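Local coordinates for putative sugar ABC transport system, substrate-binding protein (Bordetella parapertussis, PDB 5IX8) that probably binds a carbohydrate in the periplasm and delivers it to an ABC transporter, as other solute-binding proteins of its family do, at residues G19-H24 and A78-A83; I100-A105 and D112-G117. One frame throughout, in Å; residues are numbered along the deposited sequence.

Overall arrangement
Both contacts lie in the parallel six-stranded sheet of one lobe of a two-lobed periplasmic binding protein, with their centres about 11 Å apart. Contact 1 pairs strand 17-22 with strand 77-80; contact 2 pairs strand 101-105 with strand 116-119. Along the chain they follow in series, contact 1 closing before contact 2 opens. Strands 77-80 and 101-105 are neighbours, so the contacts meet directly: Ala78 O faces Ile103 N, Ser81 OG reaches Ala105 O, and Val79 packs on Ala105. Together they join four strands adjacent in the sheet, between helices 28-43 and 254-270 on one face and 60-73 and 89-97 on the other; the strands' C-terminal ends probably face the ligand cleft, as in related proteins.

Contact 1: G19-H24 and A78-A83; sequences GVTVVH and AVLSPA
Neighbouring parallel strands of a Rossmann-like sheet, 17-22 and 77-80, meet here and run on into the loops at their C-terminal ends. Val79 is gripped from two directions: its N donates to Gly19 O (2.7 Å), and its O accepts from Thr21 N (2.8 Å). Ser81 N then reaches Thr21 O at 3.0 Å, continuing the alternation one residue past strand 77-80. The axes of 19-22 and 78-80 come within 4.7 Å, and their directions differ by 14°. On the face toward helix 28-43, Val20 and Val79 lie side by side, Val20 CG2 resting 4.1 Å from Val79 CB. Helix 60-73 covers the other face, where Thr21 CG2 touches Leu80 CD1. With Thr21 OG1 anti to the backbone N (chi1 176°), the hydroxyl is carried to Gln66 and Gln63 of that helix while the methyl stays beside Leu80. In this fold such C-terminal strand ends turn toward the cleft between the lobes, and here the hydrogen-bonded pairing stops, and valine methyls meet Ser81 and the backbone of Pro82. Val22 CG1 lies against Ser81 OG, whose hydroxyl bonds to Ala105 O on the next strand. Beyond it, Val23 CG2 sits 3.2 Å from Pro82 O; a 1,2-ethanediol, probably from the crystallisation liquor, lies about 5 Å from the Val23 side chain.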
ATOM      1  N   GLY A  19      -8.258  16.061   7.440  1.00 13.21           N
ATOM      2  CA  GLY A  19      -8.624  15.951   6.027  1.00 13.76           C
ATOM      3  C   GLY A  19      -7.752  14.872   5.419  1.00 13.64           C
ATOM      4  O   GLY A  19      -6.560  14.824   5.696  1.00 14.91           O
ATOM      5  N   VAL A  20      -8.352  14.019   4.580  1.00 14.01           N
ATOM      6  CA  VAL A  20      -7.683  12.845   4.012  1.00 14.33           C
ATOM      7  C   VAL A  20      -7.745  12.927   2.495  1.00 14.83           C
ATOM      8  O   VAL A  20      -8.832  13.087   1.930  1.00 16.03           O
ATOM      9  CB  VAL A  20      -8.354  11.534   4.472  1.00 14.04           C
ATOM     10  CG1 VAL A  20      -7.649  10.298   3.847  1.00 14.73           C
ATOM     11  CG2 VAL A  20      -8.432  11.451   5.995  1.00 14.09           C
ATOM     12  N   THR A  21      -6.596  12.784   1.829  1.00 12.88           N
ATOM     13  CA  THR A  21      -6.613  12.554   0.386  1.00 12.74           C
ATOM     14  C   THR A  21      -5.746  11.350   0.024  1.00 12.86           C
ATOM     15  O   THR A  21      -4.584  11.261   0.425  1.00 13.90           O
ATOM     16  CB  THR A  21      -6.177  13.806  -0.398  1.00 13.47           C
ATOM     17  OG1 THR A  21      -6.122  13.480  -1.780  1.00 13.97           O
ATOM     18  CG2 THR A  21      -4.823  14.350   0.064  1.00 13.63           C
ATOM     19  N   VAL A  22      -6.314  10.426  -0.750  1.00 12.36           N
ATOM     20  CA  VAL A  22      -5.599   9.238  -1.193  1.00 13.88           C
ATOM     21  C   VAL A  22      -5.697   9.169  -2.704  1.00 14.32           C
ATOM     22  O   VAL A  22      -6.391   9.968  -3.329  1.00 15.24           O
ATOM     23  CB  VAL A  22      -6.152   7.954  -0.552  1.00 14.04           C
ATOM     24  CG1 VAL A  22      -5.871   7.931   0.968  1.00 14.20           C
ATOM     25  CG2 VAL A  22      -7.665   7.777  -0.881  1.00 14.57           C
ATOM     26  N   VAL A  23      -4.998   8.191  -3.302  1.00 13.99           N
ATOM     27  CA  VAL A  23      -4.917   8.149  -4.762  1.00 13.36           C
ATOM     28  C   VAL A  23      -6.270   7.791  -5.364  1.00 15.44           C
ATOM     29  O   VAL A  23      -6.760   8.458  -6.290  1.00 16.31           O
ATOM     30  CB  VAL A  23      -3.830   7.159  -5.236  1.00 13.43           C
ATOM     31  CG1 VAL A  23      -3.770   7.170  -6.784  1.00 13.65           C
ATOM     32  CG2 VAL A  23      -2.471   7.527  -4.632  1.00 15.00           C
ATOM     33  N   HIS A  24      -6.873   6.715  -4.869  1.00 15.95           N
ATOM     34  CA  HIS A  24      -8.102   6.180  -5.427  1.00 16.92           C
ATOM     35  C   HIS A  24      -8.723   5.254  -4.387  1.00 16.95           C
ATOM     36  O   HIS A  24      -8.052   4.767  -3.474  1.00 18.34           O
ATOM     37  CB  HIS A  24      -7.840   5.445  -6.762  1.00 18.03           C
ATOM     38  CG  HIS A  24      -7.069   4.170  -6.600  1.00 19.65           C
ATOM     39  ND1 HIS A  24      -7.646   3.006  -6.133  1.00 20.15           N
ATOM     40  CD2 HIS A  24      -5.769   3.875  -6.837  1.00 19.31           C
ATOM     41  CE1 HIS A  24      -6.732   2.052  -6.081  1.00 20.32           C
ATOM     42  NE2 HIS A  24      -5.581   2.556  -6.486  1.00 19.75           N
ATOM     43  N   ALA A  78      -3.491  17.027   7.738  1.00 12.58           N
ATOM     44  CA  ALA A  78      -3.798  16.451   6.438  1.00 12.54           C
ATOM     45  C   ALA A  78      -3.198  15.064   6.400  1.00 12.79           C
ATOM     46  O   ALA A  78      -2.074  14.879   6.852  1.00 15.62           O
ATOM     47  CB  ALA A  78      -3.183  17.312   5.329  1.00 13.42           C
ATOM     48  N   VAL A  79      -3.939  14.087   5.881  1.00 11.01           N
ATOM     49  CA  VAL A  79      -3.447  12.720   5.728  1.00 11.19           C
ATOM     50  C   VAL A  79      -3.331  12.450   4.235  1.00 11.98           C
ATOM     51  O   VAL A  79      -4.299  12.642   3.501  1.00 13.32           O
ATOM     52  CB  VAL A  79      -4.399  11.711   6.395  1.00 11.74           C
ATOM     53  CG1 VAL A  79      -3.906  10.265   6.189  1.00 13.81           C
ATOM     54  CG2 VAL A  79      -4.585  12.053   7.869  1.00 12.92           C
ATOM     55  N   LEU A  80      -2.150  12.025   3.782  1.00 12.02           N
ATOM     56  CA  LEU A  80      -1.804  12.032   2.369  1.00 11.68           C
ATOM     57  C   LEU A  80      -1.277  10.667   1.940  1.00 12.44           C
ATOM     58  O   LEU A  80      -0.293  10.181   2.503  1.00 11.82           O
ATOM     59  CB  LEU A  80      -0.738  13.104   2.094  1.00 10.48           C
ATOM     60  CG  LEU A  80      -0.116  13.065   0.703  1.00 11.77           C
ATOM     61  CD1 LEU A  80      -1.211  13.316  -0.365  1.00 12.59           C
ATOM     62  CD2 LEU A  80       1.049  14.094   0.644  1.00 13.27           C
ATOM     63  N   SER A  81      -1.928  10.066   0.941  1.00 12.65           N
ATOM     64  CA  SER A  81      -1.344   9.005   0.113  1.00 12.89           C
ATOM     65  C   SER A  81      -1.167   9.596  -1.271  1.00 13.04           C
ATOM     66  O   SER A  81      -2.170   9.833  -1.955  1.00 13.44           O
ATOM     67  CB  SER A  81      -2.249   7.774   0.045  1.00 12.93           C
ATOM     68  OG  SER A  81      -2.490   7.217   1.318  1.00 13.10           O
ATOM     69  N   PRO A  82       0.056   9.850  -1.730  1.00 13.11           N
ATOM     70  CA  PRO A  82       0.239  10.712  -2.906  1.00 12.72           C
ATOM     71  C   PRO A  82       0.124   9.974  -4.234  1.00 12.78           C
ATOM     72  O   PRO A  82       0.446   8.793  -4.360  1.00 14.29           O
ATOM     73  CB  PRO A  82       1.665  11.252  -2.707  1.00 12.69           C
ATOM     74  CG  PRO A  82       2.378  10.076  -2.062  1.00 12.75           C
ATOM     75  CD  PRO A  82       1.341   9.460  -1.114  1.00 13.66           C
ATOM     76  N   ALA A  83      -0.311  10.714  -5.244  1.00 12.93           N
ATOM     77  CA  ALA A  83      -0.433  10.176  -6.597  1.00 13.18           C
ATOM     78  C   ALA A  83       0.897  10.127  -7.344  1.00 12.61           C
ATOM     79  O   ALA A  83       0.947   9.634  -8.477  1.00 13.28           O
ATOM     80  CB  ALA A  83      -1.439  10.993  -7.401  1.00 13.32           C
TER

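Contact 2: I100-A105 and D112-G117; sequences IKTISA and DKIAFG
A water held by both backbones joins Lys113 O, to which it donates at 2.8 Å, to Thr102 N, from which it accepts at 2.9 Å, bridging the segments where they are too far apart to bond directly. Direct pairing follows: Thr102 O accepts the N-H of Ala115 at 2.9 Å, and the methyls Ile114 CG2 and Ala115 CB pack around the same oxygen. Two residues on from Thr102, Ser104 N donates to Phe116 O, also at 2.9 Å. On one face of the sheet, Ile103 and Phe116 point the same way, and the isoleucine lies against the ring: CG1 is over the face, 4.1 Å from the centroid and 28° off the normal, a CH-pi contact, while CD1 meets Phe116 CZ at 3.6 Å and CG2 approaches CE2. Phe116 CG stands between the backbone N and the carbonyl carbon (chi1 64°), which brings the ring alongside Ile103; that isoleucine also packs on helix 254-270. Toward helix 89-97, where Thr102 also packs, Thr102 CG2 presses on Ile114 CD1, a tight 3.5 Å. Ser104 CB lies beside Gly117 CA, and Ser104 OG hydrogen-bonds to Tyr286 OH. At the solvent-facing margin, Lys101 CB meets Ala115 CB, and Lys101 NZ forms a salt bridge with Glu268. Strands 101-105 and 116-119 follow each other through a helix-free connection yet pair in parallel, an arrangement belonging to the sheet of a periplasmic binding protein lobe.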
ATOM      1  N   ILE A 100      -0.761  23.373   9.954  1.00 16.41           N
ATOM      2  CA  ILE A 100      -1.351  22.092   9.587  1.00 14.41           C
ATOM      3  C   ILE A 100      -0.231  21.118   9.284  1.00 13.73           C
ATOM      4  O   ILE A 100       0.525  21.317   8.328  1.00 13.87           O
ATOM      5  CB  ILE A 100      -2.282  22.223   8.379  1.00 16.43           C
ATOM      6  CG1 ILE A 100      -3.420  23.195   8.718  1.00 18.00           C
ATOM      7  CG2 ILE A 100      -2.835  20.841   7.983  1.00 15.71           C
ATOM      8  CD1 ILE A 100      -4.349  23.455   7.564  1.00 19.53           C
ATOM      9  N   LYS A 101      -0.139  20.062  10.083  1.00 13.02           N
ATOM     10  CA  LYS A 101       0.860  19.020   9.891  1.00 13.84           C
ATOM     11  C   LYS A 101       0.305  17.972   8.934  1.00 12.35           C
ATOM     12  O   LYS A 101      -0.914  17.780   8.831  1.00 14.55           O
ATOM     13  CB  LYS A 101       1.238  18.378  11.235  1.00 14.95           C
ATOM     14  CG  LYS A 101       1.915  19.366  12.125  1.00 18.16           C
ATOM     15  CD  LYS A 101       2.325  18.748  13.451  1.00 21.06           C
ATOM     16  CE  LYS A 101       3.022  19.797  14.320  1.00 25.11           C
ATOM     17  NZ  LYS A 101       3.816  19.122  15.373  1.00 28.43           N
ATOM     18  N   THR A 102       1.201  17.321   8.201  1.00 10.95           N
ATOM     19  CA  THR A 102       0.809  16.340   7.200  1.00  9.69           C
ATOM     20  C   THR A 102       1.311  14.971   7.631  1.00 10.70           C
ATOM     21  O   THR A 102       2.478  14.819   8.014  1.00 12.51           O
ATOM     22  CB  THR A 102       1.356  16.698   5.808  1.00 11.24           C
ATOM     23  OG1 THR A 102       0.798  17.951   5.404  1.00 13.23           O
ATOM     24  CG2 THR A 102       0.891  15.666   4.796  1.00 11.93           C
ATOM     25  N   ILE A 103       0.421  13.992   7.584  1.00  9.84           N
ATOM     26  CA  ILE A 103       0.721  12.613   7.946  1.00  9.26           C
ATOM     27  C   ILE A 103       0.759  11.793   6.669  1.00  9.69           C
ATOM     28  O   ILE A 103      -0.191  11.823   5.875  1.00 11.80           O
ATOM     29  CB  ILE A 103      -0.334  12.053   8.919  1.00 10.10           C
ATOM     30  CG1 ILE A 103      -0.363  12.908  10.200  1.00  9.47           C
ATOM     31  CG2 ILE A 103      -0.086  10.547   9.222  1.00 12.90           C
ATOM     32  CD1 ILE A 103      -1.615  12.651  11.105  1.00 11.94           C
ATOM     33  N   SER A 104       1.826  11.025   6.497  1.00  8.83           N
ATOM     34  CA  SER A 104       1.960  10.117   5.354  1.00  9.16           C
ATOM     35  C   SER A 104       1.233   8.816   5.651  1.00 10.85           C
ATOM     36  O   SER A 104       1.441   8.226   6.719  1.00 11.52           O
ATOM     37  CB  SER A 104       3.455   9.848   5.114  1.00  9.87           C
ATOM     38  OG  SER A 104       3.691   8.735   4.259  1.00 12.93           O
ATOM     39  N   ALA A 105       0.371   8.363   4.722  1.00 10.90           N
ATOM     40  CA  ALA A 105      -0.393   7.132   4.913  1.00 11.61           C
ATOM     41  C   ALA A 105      -0.079   6.110   3.833  1.00 10.99           C
ATOM     42  O   ALA A 105      -0.191   6.411   2.637  1.00 12.09           O
ATOM     43  CB  ALA A 105      -1.890   7.439   4.914  1.00 11.80           C
ATOM     44  N   ASP A 112      10.629  15.749   3.315  1.00 12.22           N
ATOM     45  CA  ASP A 112      11.098  15.623   4.696  1.00 13.36           C
ATOM     46  C   ASP A 112      10.389  16.564   5.655  1.00 14.28           C
ATOM     47  O   ASP A 112      10.813  16.668   6.820  1.00 15.37           O
ATOM     48  CB  ASP A 112      12.618  15.817   4.780  1.00 14.65           C
ATOM     49  CG  ASP A 112      13.071  17.200   4.330  1.00 18.22           C
ATOM     50  OD1 ASP A 112      12.260  18.125   4.212  1.00 19.10           O
ATOM     51  OD2 ASP A 112      14.286  17.366   4.114  1.00 21.05           O
ATOM     52  N   LYS A 113       9.333  17.242   5.189  1.00 13.39           N
ATOM     53  CA  LYS A 113       8.514  18.107   6.037  1.00 12.67           C
ATOM     54  C   LYS A 113       7.242  17.414   6.543  1.00 12.23           C
ATOM     55  O   LYS A 113       6.477  18.015   7.293  1.00 12.67           O
ATOM     56  CB  LYS A 113       8.180  19.395   5.283  1.00 15.10           C
ATOM     57  CG  LYS A 113       9.438  20.248   5.051  1.00 18.77           C
ATOM     58  CD  LYS A 113       9.155  21.444   4.175  1.00 22.64           C
ATOM     59  CE  LYS A 113      10.447  22.197   3.773  1.00 25.98           C
ATOM     60  NZ  LYS A 113      11.410  21.349   2.956  1.00 28.18           N
ATOM     61  N   ILE A 114       7.001  16.169   6.124  1.00 10.82           N
ATOM     62  CA  ILE A 114       5.971  15.321   6.716  1.00 11.36           C
ATOM     63  C   ILE A 114       6.225  15.180   8.204  1.00 11.91           C
ATOM     64  O   ILE A 114       7.377  15.034   8.644  1.00 14.13           O
ATOM     65  CB  ILE A 114       5.995  13.951   6.008  1.00 10.95           C
ATOM     66  CG1 ILE A 114       5.580  14.079   4.536  1.00 12.20           C
ATOM     67  CG2 ILE A 114       5.174  12.884   6.763  1.00 11.29           C
ATOM     68  CD1 ILE A 114       4.059  14.342   4.310  1.00 13.80           C
ATOM     69  N   ALA A 115       5.150  15.252   9.000  1.00 10.83           N
ATOM     70  CA  ALA A 115       5.299  15.141  10.455  1.00 11.86           C
ATOM     71  C   ALA A 115       5.649  13.716  10.866  1.00 13.01           C
ATOM     72  O   ALA A 115       6.635  13.491  11.589  1.00 14.26           O
ATOM     73  CB  ALA A 115       4.025  15.618  11.159  1.00 12.77           C
ATOM     74  N   PHE A 116       4.864  12.739  10.391  1.00 12.04           N
ATOM     75  CA  PHE A 116       5.180  11.325  10.574  1.00 11.75           C
ATOM     76  C   PHE A 116       4.343  10.539   9.581  1.00 11.96           C
ATOM     77  O   PHE A 116       3.450  11.077   8.923  1.00 11.73           O
ATOM     78  CB  PHE A 116       4.919  10.821  12.015  1.00 12.60           C
ATOM     79  CG  PHE A 116       3.468  10.873  12.426  1.00 12.44           C
ATOM     80  CD1 PHE A 116       2.934  12.028  12.990  1.00 12.35           C
ATOM     81  CD2 PHE A 116       2.627   9.792  12.198  1.00 12.94           C
ATOM     82  CE1 PHE A 116       1.575  12.079  13.355  1.00 12.73           C
ATOM     83  CE2 PHE A 116       1.298   9.825  12.594  1.00 13.24           C
ATOM     84  CZ  PHE A 116       0.761  10.971  13.149  1.00 12.73           C
ATOM     85  N   GLY A 117       4.649   9.250   9.479  1.00 10.69           N
ATOM     86  CA  GLY A 117       3.921   8.373   8.593  1.00  9.70           C
ATOM     87  C   GLY A 117       3.551   7.066   9.268  1.00 10.64           C
ATOM     88  O   GLY A 117       4.122   6.674  10.288  1.00 12.28           O
TER
HETATM   89  O   HOH W   1       3.872  18.428   8.178  1.00 13.21           O